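Local coordinates for lipase (Photobacterium sp. M37, PDB 2ORY), which probably hydrolyses the ester bonds of triacylglycerols as a cold-adapted class 3 lipase of the alpha/beta hydrolase fold, at residues E53-Y61 / L139-K150. Numbering follows the deposited sequence.
Sequences EVVWGPAVY and LKPKSHIPGENK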
loop_
_atom_site.group_PDB
_atom_site.type_symbol
_atom_site.label_atom_id
_atom_site.label_comp_id
_atom_site.label_asym_id
_atom_site.label_seq_id
_atom_site.Cartn_x
_atom_site.Cartn_y
_atom_site.Cartn_z
ATOM N N GLU A 53 -13.158 -11.727 10.697
ATOM C CA GLU A 53 -12.250 -12.533 11.498
ATOM C C GLU A 53 -10.838 -12.486 10.919
ATOM O O GLU A 53 -10.637 -12.726 9.724
ATOM C CB GLU A 53 -12.736 -13.991 11.508
ATOM C CG GLU A 53 -11.872 -14.934 12.307
ATOM C CD GLU A 53 -12.024 -14.738 13.810
ATOM O OE1 GLU A 53 -11.064 -15.074 14.549
ATOM O OE2 GLU A 53 -13.101 -14.267 14.256
ATOM N N VAL A 54 -9.858 -12.168 11.757
ATOM C CA VAL A 54 -8.473 -12.149 11.302
ATOM C C VAL A 54 -8.104 -13.623 11.266
ATOM O O VAL A 54 -8.099 -14.273 12.299
ATOM C CB VAL A 54 -7.563 -11.397 12.302
ATOM C CG1 VAL A 54 -6.102 -11.456 11.835
ATOM C CG2 VAL A 54 -8.027 -9.948 12.432
ATOM N N VAL A 55 -7.828 -14.150 10.077
ATOM C CA VAL A 55 -7.494 -15.559 9.913
ATOM C C VAL A 55 -6.025 -15.838 9.559
ATOM O O VAL A 55 -5.602 -16.992 9.490
ATOM C CB VAL A 55 -8.419 -16.204 8.859
ATOM C CG1 VAL A 55 -9.861 -16.230 9.393
ATOM C CG2 VAL A 55 -8.377 -15.406 7.562
ATOM N N TRP A 56 -5.246 -14.791 9.311
ATOM C CA TRP A 56 -3.824 -14.988 9.036
ATOM C C TRP A 56 -3.091 -13.719 9.400
ATOM O O TRP A 56 -3.430 -12.637 8.919
ATOM C CB TRP A 56 -3.554 -15.304 7.573
ATOM C CG TRP A 56 -2.104 -15.648 7.355
ATOM C CD1 TRP A 56 -1.553 -16.891 7.373
ATOM C CD2 TRP A 56 -1.036 -14.741 7.036
ATOM N NE1 TRP A 56 -0.217 -16.828 7.069
ATOM C CE2 TRP A 56 0.129 -15.522 6.858
ATOM C CE3 TRP A 56 -0.952 -13.350 6.880
ATOM C CZ2 TRP A 56 1.372 -14.958 6.527
ATOM C CZ3 TRP A 56 0.294 -12.781 6.549
ATOM C CH2 TRP A 56 1.435 -13.591 6.377
ATOM N N GLY A 57 -2.080 -13.856 10.250
ATOM C CA GLY A 57 -1.332 -12.696 10.687
ATOM C C GLY A 57 -2.033 -12.061 11.875
ATOM O O GLY A 57 -2.954 -12.655 12.441
ATOM N N PRO A 58 -1.618 -10.851 12.280
ATOM C CA PRO A 58 -0.528 -10.131 11.600
ATOM C C PRO A 58 0.881 -10.747 11.629
ATOM O O PRO A 58 1.365 -11.189 12.675
ATOM C CB PRO A 58 -0.567 -8.746 12.252
ATOM C CG PRO A 58 -1.092 -9.015 13.629
ATOM C CD PRO A 58 -2.170 -10.061 13.397
ATOM N N ALA A 59 1.505 -10.805 10.455
ATOM C CA ALA A 59 2.876 -11.280 10.308
ATOM C C ALA A 59 3.674 -9.978 10.159
ATOM O O ALA A 59 3.435 -9.183 9.237
ATOM C CB ALA A 59 3.025 -12.122 9.059
ATOM N N VAL A 60 4.617 -9.763 11.064
ATOM C CA VAL A 60 5.388 -8.528 11.061
ATOM C C VAL A 60 6.855 -8.718 10.730
ATOM O O VAL A 60 7.469 -9.691 11.153
ATOM C CB VAL A 60 5.296 -7.826 12.454
ATOM C CG1 VAL A 60 6.013 -6.482 12.420
ATOM C CG2 VAL A 60 3.832 -7.643 12.861
ATOM N N TYR A 61 7.397 -7.792 9.946
ATOM C CA TYR A 61 8.810 -7.799 9.616
ATOM C C TYR A 61 9.356 -6.526 10.269
ATOM O O TYR A 61 8.991 -5.425 9.866
ATOM C CB TYR A 61 9.051 -7.726 8.110
ATOM C CG TYR A 61 10.530 -7.773 7.773
ATOM C CD1 TYR A 61 11.217 -8.987 7.739
ATOM C CD2 TYR A 61 11.257 -6.601 7.562
ATOM C CE1 TYR A 61 12.592 -9.035 7.507
ATOM C CE2 TYR A 61 12.643 -6.631 7.326
ATOM C CZ TYR A 61 13.307 -7.853 7.299
ATOM O OH TYR A 61 14.668 -7.904 7.055
ATOM N N LEU A 139 7.041 -14.160 4.906
ATOM C CA LEU A 139 6.518 -13.921 6.246
ATOM C C LEU A 139 5.710 -15.104 6.761
ATOM O O LEU A 139 5.049 -15.795 5.993
ATOM C CB LEU A 139 5.619 -12.687 6.266
ATOM C CG LEU A 139 6.171 -11.256 6.310
ATOM C CD1 LEU A 139 4.996 -10.296 6.103
ATOM C CD2 LEU A 139 6.880 -10.976 7.658
ATOM N N LYS A 140 5.764 -15.320 8.072
ATOM C CA LYS A 140 5.013 -16.387 8.724
ATOM C C LYS A 140 4.569 -15.869 10.084
ATOM O O LYS A 140 5.384 -15.369 10.863
ATOM C CB LYS A 140 5.862 -17.652 8.915
ATOM C CG LYS A 140 6.205 -18.386 7.612
ATOM C CD LYS A 140 6.951 -19.715 7.854
ATOM C CE LYS A 140 7.235 -20.448 6.530
ATOM N NZ LYS A 140 7.883 -21.796 6.706
ATOM N N PRO A 141 3.266 -15.974 10.387
ATOM C CA PRO A 141 2.800 -15.489 11.683
ATOM C C PRO A 141 3.503 -16.322 12.750
ATOM O O PRO A 141 3.848 -17.481 12.513
ATOM C CB PRO A 141 1.298 -15.764 11.633
ATOM C CG PRO A 141 0.988 -15.813 10.167
ATOM C CD PRO A 141 2.158 -16.565 9.620
ATOM N N LYS A 142 3.730 -15.737 13.913
ATOM C CA LYS A 142 4.399 -16.468 14.984
ATOM C C LYS A 142 3.382 -17.270 15.797
ATOM O O LYS A 142 2.196 -17.272 15.489
ATOM C CB LYS A 142 5.152 -15.488 15.899
ATOM C CG LYS A 142 6.222 -14.679 15.170
ATOM C CD LYS A 142 6.880 -13.668 16.082
ATOM C CE LYS A 142 7.667 -12.652 15.272
ATOM N NZ LYS A 142 8.559 -13.333 14.289
ATOM N N SER A 143 3.862 -17.948 16.834
ATOM C CA SER A 143 3.010 -18.743 17.709
ATOM C C SER A 143 1.878 -17.919 18.318
ATOM O O SER A 143 2.067 -16.758 18.681
ATOM C CB SER A 143 3.858 -19.351 18.837
ATOM O OG SER A 143 3.057 -20.003 19.815
ATOM N N HIS A 144 0.704 -18.542 18.412
ATOM C CA HIS A 144 -0.494 -17.937 19.008
ATOM C C HIS A 144 -1.133 -16.879 18.145
ATOM O O HIS A 144 -2.099 -16.229 18.552
ATOM C CB HIS A 144 -0.162 -17.346 20.377
ATOM C CG HIS A 144 0.414 -18.344 21.334
ATOM N ND1 HIS A 144 1.047 -17.976 22.501
ATOM C CD2 HIS A 144 0.465 -19.697 21.288
ATOM C CE1 HIS A 144 1.468 -19.059 23.131
ATOM N NE2 HIS A 144 1.128 -20.116 22.416
ATOM N N ILE A 145 -0.577 -16.706 16.954
ATOM C CA ILE A 145 -1.095 -15.740 15.995
ATOM C C ILE A 145 -1.806 -16.535 14.903
ATOM O O ILE A 145 -1.307 -17.569 14.438
ATOM C CB ILE A 145 0.045 -14.898 15.341
ATOM C CG1 ILE A 145 0.869 -14.161 16.417
ATOM C CG2 ILE A 145 -0.551 -13.915 14.330
ATOM C CD1 ILE A 145 0.075 -13.135 17.263
ATOM N N PRO A 146 -2.998 -16.087 14.494
ATOM C CA PRO A 146 -3.643 -16.882 13.439
ATOM C C PRO A 146 -2.727 -17.099 12.230
ATOM O O PRO A 146 -1.919 -16.228 11.873
ATOM C CB PRO A 146 -4.910 -16.079 13.098
ATOM C CG PRO A 146 -4.729 -14.736 13.768
ATOM C CD PRO A 146 -3.864 -14.999 14.970
ATOM N N GLY A 147 -2.852 -18.275 11.621
ATOM C CA GLY A 147 -2.050 -18.617 10.458
ATOM C C GLY A 147 -0.630 -18.994 10.835
ATOM O O GLY A 147 0.266 -19.046 9.993
ATOM N N GLU A 148 -0.446 -19.262 12.121
ATOM C CA GLU A 148 0.846 -19.625 12.691
ATOM C C GLU A 148 1.692 -20.567 11.820
ATOM O O GLU A 148 1.231 -21.633 11.397
ATOM C CB GLU A 148 0.605 -20.248 14.068
ATOM C CG GLU A 148 1.848 -20.659 14.819
ATOM C CD GLU A 148 1.538 -21.562 16.012
ATOM O OE1 GLU A 148 0.643 -21.225 16.812
ATOM O OE2 GLU A 148 2.199 -22.609 16.157
ATOM N N ASN A 149 2.926 -20.142 11.553
ATOM C CA ASN A 149 3.909 -20.899 10.778
ATOM C C ASN A 149 3.610 -21.249 9.339
ATOM O O ASN A 149 4.087 -22.264 8.846
ATOM C CB ASN A 149 4.270 -22.187 11.508
ATOM C CG ASN A 149 4.932 -21.925 12.824
ATOM O OD1 ASN A 149 5.945 -21.223 12.888
ATOM N ND2 ASN A 149 4.368 -22.480 13.897
ATOM N N LYS A 150 2.840 -20.418 8.659
ATOM C CA LYS A 150 2.527 -20.669 7.259
ATOM C C LYS A 150 2.732 -19.396 6.461
ATOM O O LYS A 150 2.415 -18.310 6.940
ATOM C CB LYS A 150 1.074 -21.126 7.123
ATOM C CG LYS A 150 0.812 -22.510 7.681
ATOM C CD LYS A 150 -0.542 -22.581 8.366
ATOM C CE LYS A 150 -0.758 -23.947 9.013
ATOM N NZ LYS A 150 -1.869 -23.900 10.002
HETATM O O HOH W 1 3.061 -12.841 14.065
#
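The indole of Trp-56 is covered on one face by the ring of Pro-141, whose CG stands 3.6 Å from the centroid of the five-membered ring and 21° off its normal, a CH-pi contact with the two side chains at about a right angle. At the indole edge, near the ring plane, lie Lys-150 O and Leu-139 O. Trp-56 sits at a classic beta bulge, where its backbone and that of Val-55 are set against the single residue Val-75 of strand 66-78, in outermost strand 52-63 of the mixed alpha/beta hydrolase sheet; the other segment is the connection between helices 127-138 and 152-160. Because CG of Trp-56 is anti to the backbone N (chi1 -174°), the ring swings back to this connection although its CB starts away from it. There NE1 donates to Lys-150 O at 3.0 Å; the oxygen lies nearly in the indole plane, but the donor sits 47° out of the carbonyl plane. Phe-155 also meets the indole, its ring plane inclined to it.

Just past the bulge, Gly-57 N gives a second hydrogen bond to Pro-146 O (2.9 Å), a carbonyl of the type II turn from Ile-145 to Glu-148. Gly-147, with positive phi in that turn, brings its CA to 3.6 Å from Trp-56 CD1. Farther along, Leu-139 lies along the strand: CB packs on Ala-59 CB (3.9 Å), while CD2 reaches Val-60 O and Tyr-61 CB. One water completes the join, donating to Pro-58 O at 2.7 Å and accepting from Lys-142 N at 3.0 Å.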